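Ribulose-1,5-bisphosphate carboxylase/oxygenase large subunit (PDB 3QFW) is a RuBisCO-like protein of the RuBisCO large-chain family that probably binds magnesium, although its actual reaction may differ from ribulose-bisphosphate carboxylation. Local coordinates at residues B[24-35]-B[86-97]; B[108-118]-B[273-281]. All coordinates share one frame; numbering follows the deposited sequence.

Contact 1 of 2, residues B[24-35]-B[86-97]; sequences RALALAIEQSVE and MLFGNSSIQPDI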
loop_
_atom_site.group_PDB
_atom_site.type_symbol
_atom_site.label_atom_id
_atom_site.label_comp_id
_atom_site.label_asym_id
_atom_site.label_seq_id
_atom_site.Cartn_x
_atom_site.Cartn_y
_atom_site.Cartn_z
ATOM N N ARG B 24 -7.216 -25.355 4.426
ATOM C CA ARG B 24 -6.773 -23.969 4.380
ATOM C C ARG B 24 -5.883 -23.711 3.165
ATOM O O ARG B 24 -6.003 -22.684 2.507
ATOM C CB ARG B 24 -6.020 -23.606 5.657
ATOM C CG ARG B 24 -5.578 -22.158 5.701
ATOM C CD ARG B 24 -6.787 -21.222 5.683
ATOM N NE ARG B 24 -6.372 -19.823 5.726
ATOM C CZ ARG B 24 -6.020 -19.111 4.657
ATOM N NH1 ARG B 24 -6.030 -19.663 3.451
ATOM N NH2 ARG B 24 -5.655 -17.844 4.796
ATOM N N ALA B 25 -5.003 -24.654 2.856
ATOM C CA ALA B 25 -4.107 -24.467 1.723
ATOM C C ALA B 25 -4.876 -24.394 0.407
ATOM O O ALA B 25 -4.573 -23.563 -0.447
ATOM C CB ALA B 25 -3.038 -25.552 1.679
ATOM N N LEU B 26 -5.884 -25.249 0.246
ATOM C CA LEU B 26 -6.677 -25.244 -0.972
ATOM C C LEU B 26 -7.437 -23.931 -1.099
ATOM O O LEU B 26 -7.488 -23.323 -2.170
ATOM C CB LEU B 26 -7.675 -26.405 -0.970
ATOM C CG LEU B 26 -8.217 -26.791 -2.345
ATOM C CD1 LEU B 26 -7.131 -27.450 -3.171
ATOM C CD2 LEU B 26 -9.420 -27.714 -2.210
ATOM N N ALA B 27 -8.035 -23.502 0.008
ATOM C CA ALA B 27 -8.783 -22.254 0.034
ATOM C C ALA B 27 -7.891 -21.074 -0.358
ATOM O O ALA B 27 -8.333 -20.142 -1.046
ATOM C CB ALA B 27 -9.403 -22.036 1.415
ATOM N N LEU B 28 -6.642 -21.122 0.098
ATOM C CA LEU B 28 -5.643 -20.127 -0.274
ATOM C C LEU B 28 -5.388 -20.145 -1.781
ATOM O O LEU B 28 -5.339 -19.091 -2.423
ATOM C CB LEU B 28 -4.343 -20.368 0.492
ATOM C CG LEU B 28 -3.085 -19.706 -0.080
ATOM C CD1 LEU B 28 -3.234 -18.192 -0.123
ATOM C CD2 LEU B 28 -1.852 -20.106 0.718
ATOM N N ALA B 29 -5.229 -21.340 -2.345
ATOM C CA ALA B 29 -5.013 -21.462 -3.786
ATOM C C ALA B 29 -6.138 -20.792 -4.570
ATOM O O ALA B 29 -5.886 -20.086 -5.552
ATOM C CB ALA B 29 -4.871 -22.927 -4.193
ATOM N N ILE B 30 -7.373 -21.014 -4.117
ATOM C CA ILE B 30 -8.558 -20.391 -4.708
ATOM C C ILE B 30 -8.573 -18.871 -4.535
ATOM O O ILE B 30 -8.749 -18.133 -5.505
ATOM C CB ILE B 30 -9.869 -20.962 -4.099
ATOM C CG1 ILE B 30 -9.942 -22.480 -4.278
ATOM C CG2 ILE B 30 -11.073 -20.316 -4.738
ATOM C CD1 ILE B 30 -9.969 -22.918 -5.712
ATOM N N GLU B 31 -8.407 -18.416 -3.295
ATOM C CA GLU B 31 -8.440 -16.984 -2.973
ATOM C C GLU B 31 -7.523 -16.143 -3.862
ATOM O O GLU B 31 -7.874 -15.022 -4.245
ATOM C CB GLU B 31 -8.068 -16.745 -1.506
ATOM C CG GLU B 31 -9.080 -17.261 -0.499
ATOM C CD GLU B 31 -10.124 -16.225 -0.117
ATOM O OE1 GLU B 31 -10.343 -15.262 -0.886
ATOM O OE2 GLU B 31 -10.725 -16.372 0.967
ATOM N N GLN B 32 -6.350 -16.684 -4.184
ATOM C CA GLN B 32 -5.362 -15.948 -4.970
ATOM C C GLN B 32 -5.407 -16.358 -6.431
ATOM O O GLN B 32 -4.447 -16.182 -7.180
ATOM C CB GLN B 32 -3.959 -16.151 -4.404
ATOM C CG GLN B 32 -3.791 -15.609 -2.989
ATOM C CD GLN B 32 -4.295 -14.178 -2.847
ATOM O OE1 GLN B 32 -4.871 -13.816 -1.829
ATOM N NE2 GLN B 32 -4.061 -13.359 -3.864
ATOM N N SER B 33 -6.553 -16.899 -6.831
ATOM C CA SER B 33 -6.761 -17.319 -8.199
ATOM C C SER B 33 -8.115 -16.835 -8.705
ATOM O O SER B 33 -8.314 -15.656 -9.009
ATOM C CB SER B 33 -6.719 -18.845 -8.278
ATOM O OG SER B 33 -6.697 -19.259 -9.621
ATOM N N VAL B 34 -9.046 -17.771 -8.788
ATOM C CA VAL B 34 -10.357 -17.497 -9.351
ATOM C C VAL B 34 -11.295 -16.918 -8.314
ATOM O O VAL B 34 -12.229 -16.194 -8.658
ATOM C CB VAL B 34 -10.967 -18.776 -9.905
ATOM C CG1 VAL B 34 -10.139 -19.277 -11.076
ATOM C CG2 VAL B 34 -11.051 -19.827 -8.806
ATOM N N GLU B 35 -11.062 -17.249 -7.050
ATOM C CA GLU B 35 -11.875 -16.729 -5.969
ATOM C C GLU B 35 -13.342 -17.094 -6.256
ATOM O O GLU B 35 -14.248 -16.271 -6.122
ATOM C CB GLU B 35 -11.665 -15.215 -5.853
ATOM C CG GLU B 35 -12.505 -14.515 -4.783
ATOM C CD GLU B 35 -12.326 -13.005 -4.812
ATOM O OE1 GLU B 35 -11.401 -12.536 -5.509
ATOM O OE2 GLU B 35 -13.109 -12.291 -4.151
ATOM N N MET B 86 -2.263 -10.269 -7.387
ATOM C CA MET B 86 -2.425 -11.717 -7.490
ATOM C C MET B 86 -1.645 -12.477 -6.402
ATOM O O MET B 86 -2.069 -13.552 -5.963
ATOM C CB MET B 86 -2.048 -12.232 -8.893
ATOM C CG MET B 86 -3.087 -11.954 -10.018
ATOM S SD MET B 86 -4.864 -11.880 -9.586
ATOM C CE MET B 86 -5.069 -10.128 -9.482
ATOM N N LEU B 87 -0.511 -11.923 -5.963
ATOM C CA LEU B 87 0.261 -12.581 -4.913
ATOM C C LEU B 87 -0.420 -12.530 -3.558
ATOM O O LEU B 87 -0.416 -13.521 -2.826
ATOM C CB LEU B 87 1.674 -11.987 -4.787
ATOM C CG LEU B 87 2.603 -12.259 -5.958
ATOM C CD1 LEU B 87 3.892 -11.477 -5.771
ATOM C CD2 LEU B 87 2.882 -13.759 -6.068
ATOM N N PHE B 88 -1.001 -11.381 -3.214
ATOM C CA PHE B 88 -1.469 -11.190 -1.842
ATOM C C PHE B 88 -2.646 -10.238 -1.649
ATOM O O PHE B 88 -2.972 -9.901 -0.513
ATOM C CB PHE B 88 -0.314 -10.687 -0.981
ATOM C CG PHE B 88 -0.435 -11.056 0.468
ATOM C CD1 PHE B 88 -0.855 -12.327 0.841
ATOM C CD2 PHE B 88 -0.098 -10.144 1.453
ATOM C CE1 PHE B 88 -0.957 -12.677 2.177
ATOM C CE2 PHE B 88 -0.192 -10.485 2.795
ATOM C CZ PHE B 88 -0.620 -11.750 3.159
ATOM N N GLY B 89 -3.272 -9.806 -2.737
ATOM C CA GLY B 89 -4.376 -8.848 -2.648
ATOM C C GLY B 89 -5.416 -9.145 -1.579
ATOM O O GLY B 89 -5.597 -8.376 -0.626
ATOM N N ASN B 90 -6.120 -10.260 -1.747
ATOM C CA ASN B 90 -7.156 -10.657 -0.807
ATOM C C ASN B 90 -6.639 -11.318 0.454
ATOM O O ASN B 90 -7.192 -11.111 1.530
ATOM C CB ASN B 90 -8.175 -11.583 -1.489
ATOM C CG ASN B 90 -9.211 -10.818 -2.286
ATOM O OD1 ASN B 90 -9.375 -9.609 -2.112
ATOM N ND2 ASN B 90 -9.924 -11.522 -3.162
ATOM N N SER B 91 -5.586 -12.126 0.328
ATOM C CA SER B 91 -5.118 -12.881 1.480
ATOM C C SER B 91 -4.528 -11.939 2.516
ATOM O O SER B 91 -4.423 -12.279 3.694
ATOM C CB SER B 91 -4.111 -13.958 1.069
ATOM O OG SER B 91 -4.781 -15.029 0.431
ATOM N N SER B 92 -4.170 -10.737 2.087
ATOM C CA SER B 92 -3.606 -9.780 3.022
ATOM C C SER B 92 -4.630 -9.439 4.099
ATOM O O SER B 92 -4.265 -9.024 5.194
ATOM C CB SER B 92 -3.127 -8.514 2.313
ATOM O OG SER B 92 -4.204 -7.694 1.923
ATOM N N ILE B 93 -5.910 -9.653 3.793
ATOM C CA ILE B 93 -6.973 -9.338 4.742
ATOM C C ILE B 93 -7.113 -10.418 5.819
ATOM O O ILE B 93 -7.702 -10.184 6.874
ATOM C CB ILE B 93 -8.325 -9.148 4.032
ATOM C CG1 ILE B 93 -8.187 -8.150 2.877
ATOM C CG2 ILE B 93 -9.392 -8.696 5.022
ATOM C CD1 ILE B 93 -8.067 -6.723 3.320
ATOM N N GLN B 94 -6.570 -11.602 5.555
ATOM C CA GLN B 94 -6.658 -12.702 6.508
ATOM C C GLN B 94 -5.598 -12.518 7.583
ATOM O O GLN B 94 -4.542 -11.962 7.312
ATOM C CB GLN B 94 -6.464 -14.043 5.798
ATOM C CG GLN B 94 -7.509 -14.346 4.727
ATOM C CD GLN B 94 -8.774 -14.929 5.307
ATOM O OE1 GLN B 94 -9.075 -14.741 6.489
ATOM N NE2 GLN B 94 -9.532 -15.642 4.476
ATOM N N PRO B 95 -5.878 -12.984 8.809
ATOM C CA PRO B 95 -4.962 -12.822 9.944
ATOM C C PRO B 95 -3.999 -13.996 10.141
ATOM O O PRO B 95 -3.084 -13.897 10.952
ATOM C CB PRO B 95 -5.925 -12.751 11.134
ATOM C CG PRO B 95 -7.030 -13.659 10.732
ATOM C CD PRO B 95 -7.204 -13.467 9.240
ATOM N N ASP B 96 -4.205 -15.088 9.410
ATOM C CA ASP B 96 -3.451 -16.313 9.648
ATOM C C ASP B 96 -2.409 -16.603 8.562
ATOM O O ASP B 96 -1.884 -17.711 8.478
ATOM C CB ASP B 96 -4.413 -17.499 9.791
ATOM C CG ASP B 96 -5.231 -17.744 8.530
ATOM O OD1 ASP B 96 -5.206 -16.881 7.627
ATOM O OD2 ASP B 96 -5.903 -18.800 8.442
ATOM N N ILE B 97 -2.099 -15.606 7.743
ATOM C CA ILE B 97 -1.244 -15.842 6.588
ATOM C C ILE B 97 -0.243 -14.717 6.357
ATOM O O ILE B 97 -0.539 -13.543 6.587
ATOM C CB ILE B 97 -2.080 -16.062 5.306
ATOM C CG1 ILE B 97 -1.173 -16.372 4.110
ATOM C CG2 ILE B 97 -2.964 -14.853 5.027
ATOM C CD1 ILE B 97 -1.928 -16.735 2.844
#

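Contact 2 of 2, residues B[108-118]-B[273-281]; sequences YLTAFGGPRVG and FRLFGADAT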
loop_
_atom_site.group_PDB
_atom_site.type_symbol
_atom_site.label_atom_id
_atom_site.label_comp_id
_atom_site.label_asym_id
_atom_site.label_seq_id
_atom_site.Cartn_x
_atom_site.Cartn_y
_atom_site.Cartn_z
ATOM N N TYR B 108 9.851 -12.361 -15.994
ATOM C CA TYR B 108 9.468 -11.270 -15.094
ATOM C C TYR B 108 10.685 -10.428 -14.725
ATOM O O TYR B 108 10.611 -9.202 -14.653
ATOM C CB TYR B 108 8.822 -11.797 -13.815
ATOM C CG TYR B 108 7.414 -12.295 -14.012
ATOM C CD1 TYR B 108 7.182 -13.617 -14.347
ATOM C CD2 TYR B 108 6.325 -11.445 -13.879
ATOM C CE1 TYR B 108 5.911 -14.086 -14.542
ATOM C CE2 TYR B 108 5.034 -11.910 -14.076
ATOM C CZ TYR B 108 4.841 -13.235 -14.398
ATOM O OH TYR B 108 3.586 -13.735 -14.606
ATOM N N LEU B 109 11.808 -11.091 -14.484
ATOM C CA LEU B 109 13.003 -10.352 -14.111
ATOM C C LEU B 109 13.465 -9.458 -15.263
ATOM O O LEU B 109 13.899 -8.340 -15.042
ATOM C CB LEU B 109 14.111 -11.297 -13.652
ATOM C CG LEU B 109 14.034 -11.741 -12.185
ATOM C CD1 LEU B 109 12.730 -12.496 -11.853
ATOM C CD2 LEU B 109 15.278 -12.562 -11.809
ATOM N N THR B 110 13.343 -9.938 -16.495
ATOM C CA THR B 110 13.827 -9.158 -17.633
ATOM C C THR B 110 12.904 -7.972 -17.874
ATOM O O THR B 110 13.352 -6.864 -18.177
ATOM C CB THR B 110 13.935 -9.999 -18.920
ATOM O OG1 THR B 110 14.682 -11.191 -18.657
ATOM C CG2 THR B 110 14.640 -9.210 -20.009
ATOM N N ALA B 111 11.610 -8.220 -17.728
ATOM C CA ALA B 111 10.599 -7.189 -17.920
ATOM C C ALA B 111 10.753 -6.057 -16.909
ATOM O O ALA B 111 10.766 -4.888 -17.280
ATOM C CB ALA B 111 9.219 -7.792 -17.836
ATOM N N PHE B 112 10.872 -6.407 -15.631
ATOM C CA PHE B 112 11.016 -5.394 -14.582
ATOM C C PHE B 112 12.400 -4.724 -14.599
ATOM O O PHE B 112 12.511 -3.511 -14.415
ATOM C CB PHE B 112 10.692 -5.976 -13.192
ATOM C CG PHE B 112 9.236 -6.354 -13.000
ATOM C CD1 PHE B 112 8.223 -5.419 -13.193
ATOM C CD2 PHE B 112 8.886 -7.634 -12.597
ATOM C CE1 PHE B 112 6.871 -5.760 -13.004
ATOM C CE2 PHE B 112 7.536 -7.990 -12.404
ATOM C CZ PHE B 112 6.533 -7.043 -12.607
ATOM N N GLY B 113 13.456 -5.509 -14.812
ATOM C CA GLY B 113 14.786 -4.955 -15.059
ATOM C C GLY B 113 15.668 -4.619 -13.863
ATOM O O GLY B 113 16.854 -4.342 -14.018
ATOM N N GLY B 114 15.098 -4.634 -12.666
ATOM C CA GLY B 114 15.876 -4.412 -11.462
ATOM C C GLY B 114 16.579 -3.071 -11.382
ATOM O O GLY B 114 16.239 -2.133 -12.101
ATOM N N PRO B 115 17.570 -2.966 -10.486
ATOM C CA PRO B 115 18.224 -1.678 -10.251
ATOM C C PRO B 115 18.964 -1.194 -11.483
ATOM O O PRO B 115 19.712 -1.971 -12.097
ATOM C CB PRO B 115 19.214 -1.989 -9.122
ATOM C CG PRO B 115 18.637 -3.187 -8.442
ATOM C CD PRO B 115 18.029 -3.998 -9.544
ATOM N N ARG B 116 18.752 0.069 -11.852
ATOM C CA ARG B 116 19.447 0.628 -13.012
ATOM C C ARG B 116 20.886 1.051 -12.676
ATOM O O ARG B 116 21.730 1.126 -13.559
ATOM C CB ARG B 116 18.679 1.812 -13.621
ATOM C CG ARG B 116 17.162 1.619 -13.744
ATOM C CD ARG B 116 16.801 0.260 -14.282
ATOM N NE ARG B 116 15.682 0.287 -15.225
ATOM C CZ ARG B 116 14.624 -0.515 -15.152
ATOM N NH1 ARG B 116 14.524 -1.400 -14.170
ATOM N NH2 ARG B 116 13.669 -0.441 -16.064
ATOM N N VAL B 117 21.151 1.345 -11.404
ATOM C CA VAL B 117 22.479 1.784 -10.977
ATOM C C VAL B 117 23.128 0.693 -10.134
ATOM O O VAL B 117 24.268 0.281 -10.382
ATOM C CB VAL B 117 22.412 3.089 -10.155
ATOM C CG1 VAL B 117 23.803 3.444 -9.599
ATOM C CG2 VAL B 117 21.848 4.229 -10.994
ATOM N N GLY B 118 22.389 0.232 -9.130
ATOM C CA GLY B 118 22.789 -0.901 -8.327
ATOM C C GLY B 118 23.972 -0.650 -7.402
ATOM O O GLY B 118 24.512 0.464 -7.308
ATOM N N PHE B 273 11.406 -4.928 -4.053
ATOM C CA PHE B 273 11.856 -3.547 -4.237
ATOM C C PHE B 273 13.002 -3.481 -5.268
ATOM O O PHE B 273 12.972 -2.658 -6.192
ATOM C CB PHE B 273 12.287 -2.930 -2.900
ATOM C CG PHE B 273 11.146 -2.331 -2.087
ATOM C CD1 PHE B 273 9.809 -2.617 -2.384
ATOM C CD2 PHE B 273 11.415 -1.491 -1.017
ATOM C CE1 PHE B 273 8.782 -2.058 -1.627
ATOM C CE2 PHE B 273 10.391 -0.916 -0.271
ATOM C CZ PHE B 273 9.078 -1.210 -0.570
ATOM N N ARG B 274 13.991 -4.364 -5.105
ATOM C CA ARG B 274 15.100 -4.521 -6.057
ATOM C C ARG B 274 14.600 -4.818 -7.481
ATOM O O ARG B 274 15.003 -4.162 -8.445
ATOM C CB ARG B 274 16.012 -5.652 -5.582
ATOM C CG ARG B 274 17.132 -6.063 -6.574
ATOM C CD ARG B 274 17.840 -7.309 -6.080
ATOM N NE ARG B 274 18.980 -7.702 -6.923
ATOM C CZ ARG B 274 19.724 -8.773 -6.686
ATOM N NH1 ARG B 274 19.447 -9.537 -5.636
ATOM N NH2 ARG B 274 20.736 -9.084 -7.493
ATOM N N LEU B 275 13.717 -5.807 -7.597
ATOM C CA LEU B 275 13.118 -6.171 -8.877
ATOM C C LEU B 275 12.523 -4.938 -9.566
ATOM O O LEU B 275 12.711 -4.723 -10.763
ATOM C CB LEU B 275 12.008 -7.220 -8.653
ATOM C CG LEU B 275 11.233 -7.734 -9.868
ATOM C CD1 LEU B 275 12.122 -8.614 -10.738
ATOM C CD2 LEU B 275 9.992 -8.517 -9.461
ATOM N N PHE B 276 11.789 -4.137 -8.797
ATOM C CA PHE B 276 11.086 -2.981 -9.347
ATOM C C PHE B 276 11.978 -1.768 -9.630
ATOM O O PHE B 276 11.540 -0.825 -10.298
ATOM C CB PHE B 276 9.916 -2.586 -8.435
ATOM C CG PHE B 276 8.835 -3.629 -8.369
ATOM C CD1 PHE B 276 8.591 -4.461 -9.451
ATOM C CD2 PHE B 276 8.086 -3.804 -7.215
ATOM C CE1 PHE B 276 7.595 -5.435 -9.392
ATOM C CE2 PHE B 276 7.099 -4.771 -7.149
ATOM C CZ PHE B 276 6.859 -5.590 -8.240
ATOM N N GLY B 277 13.199 -1.779 -9.100
ATOM C CA GLY B 277 14.206 -0.791 -9.465
ATOM C C GLY B 277 14.956 -0.069 -8.361
ATOM O O GLY B 277 15.684 0.886 -8.635
ATOM N N ALA B 278 14.788 -0.491 -7.113
ATOM C CA ALA B 278 15.464 0.187 -6.023
ATOM C C ALA B 278 16.982 -0.097 -6.083
ATOM O O ALA B 278 17.396 -1.244 -6.194
ATOM C CB ALA B 278 14.893 -0.247 -4.692
ATOM N N ASP B 279 17.801 0.949 -6.013
ATOM C CA ASP B 279 19.254 0.764 -5.985
ATOM C C ASP B 279 19.759 0.600 -4.563
ATOM O O ASP B 279 20.780 -0.067 -4.326
ATOM C CB ASP B 279 19.969 1.924 -6.660
ATOM C CG ASP B 279 19.538 2.104 -8.095
ATOM O OD1 ASP B 279 19.816 1.203 -8.913
ATOM O OD2 ASP B 279 18.932 3.148 -8.397
ATOM N N ALA B 280 19.053 1.214 -3.620
ATOM C CA ALA B 280 19.311 0.965 -2.210
ATOM C C ALA B 280 17.977 0.768 -1.520
ATOM O O ALA B 280 16.946 1.258 -1.984
ATOM C CB ALA B 280 20.087 2.109 -1.568
ATOM N N THR B 281 17.984 0.039 -0.417
ATOM C CA THR B 281 16.729 -0.225 0.258
ATOM C C THR B 281 16.884 -0.105 1.776
ATOM O O THR B 281 17.692 -0.810 2.403
ATOM C CB THR B 281 16.107 -1.574 -0.201
ATOM O OG1 THR B 281 14.830 -1.741 0.409
ATOM C CG2 THR B 281 17.008 -2.772 0.157
HETATM O O HOH W 1 17.376 2.279 -10.453
#

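Contact 1 of 2, residues B[24-35]-B[86-97]
Charge pairing between Arg-24 and Asp-96 closes one end of this contact. The guanidinium turns its NE side to the carboxylate and gives each oxygen its own N-H: Arg-24 NE lies 2.9 Å from Asp-96 OD2, and Arg-24 NH2 lies 3.0 Å from Asp-96 OD1. Both bonds are nearly straight at 165° and use the syn sides of the oxygens. The oxygens sit close to the guanidinium plane, whereas the nitrogens stand somewhat off the carboxylate plane, the two flat groups being turned 35° from each other. The bend of the arginine chain at chi2 (63°) carries its end along helix 18-31 to meet the acid.

Amide hydrogen bonds hold the other end, where the helix stops. Gln-32, just past the last turn, takes two donors on one oxygen: Gln-32 OE1 is 2.6 Å from Ser-91 OG and 2.8 Å from Ser-91 N. Gln-32 NE2 turns the other way and reaches Met-86 O at 2.9 Å, from above that carbonyl's plane. With both ends engaged, the buried amide is fixed in its rotation.

Apolar contact fills the middle: Leu-28 CD1 meets Ile-97 CD1 at 3.6 Å, and Tyr-12 of strand 8-15 touches both side chains. Helices 18-31 and 80-88 are thus joined beside the antiparallel sheet of the N-terminal alpha/beta domain characteristic of the RuBisCO large-chain fold.

Contact 2 of 2, residues B[108-118]-B[273-281]
Asp-279 OD1 receives two backbone N-H groups in succession, Val-117 N at 2.8 Å and Gly-118 N at 2.8 Å. Both donors approach from the same face of the carboxylate, well above its plane, and the bond from Gly-118 is the straighter (164° against 151°). The other oxygen, Asp-279 OD2, takes a hydrogen bond from a water 2.7 Å away. That water also accepts from Arg-116 N and donates to Gly-277 O, tying the two backbones together beside the acid.

Farther along, the ring of Pro-115 rests against the last turn of helix 265-276, with its CD 3.7 Å from Arg-274 CG. The same ring covers a buried carbonyl that has no hydrogen-bond partner in the model, Pro-115 CG lying 3.2 Å from Ala-278 O. Gly-114 N makes a weak bond to Leu-275 O. At the far end the rings of Phe-112 and Phe-276 form a T-shaped pair: Phe-276 CE1 stands over the centre of the Phe-112 face, the planes are 79° apart and the centroids 5.0 Å. The branched end of Leu-275 packs beside the same ring, its CD2 3.4 Å from Phe-112 CD2.

The chain leading from helix 106-112 into the barrel thus runs across a helix-to-strand turn of the TIM barrel. Helix 265-276 ends in a Schellman motif at Gly-277, and the chain passes through Asp-279 into barrel strand 280-284.

In the next shell, Arg-116 folds back on its own segment, where NH1 bonds to both Phe-112 O and Gly-114 O in the guanidinium plane, bridging the turn through Gly-113 and Gly-114. The extended chain of Arg-274 carries its guanidinium away to carbonyls that include Asn-312 O. Asp-279 OD2 also accepts from Val-251 N on the neighbouring strand, while His-240 adds an edge-to-face partner for Phe-112.

Overall arrangement
Contact 1 lies within the N-terminal domain, and contact 2 joins the chain that follows it to the barrel. The centre of contact 1 lies about 24 Å from the centre of the chain, that of contact 2 about 10 Å; the two centres are 26 Å apart, the nearest atoms about 7 Å. Helix 80-88 links them: its end enters contact 1, while its Leu-83 touches Phe-112. Contact 1 faces the second subunit, whose Lys-139, just after barrel strand 133-138, bonds to Glu-35 O, consistent with an active site between subunits as in RuBisCO. Contact 2 sits at the N-terminal end of strand 280-284, whereas TIM-barrel active sites lie at the C-terminal strand ends.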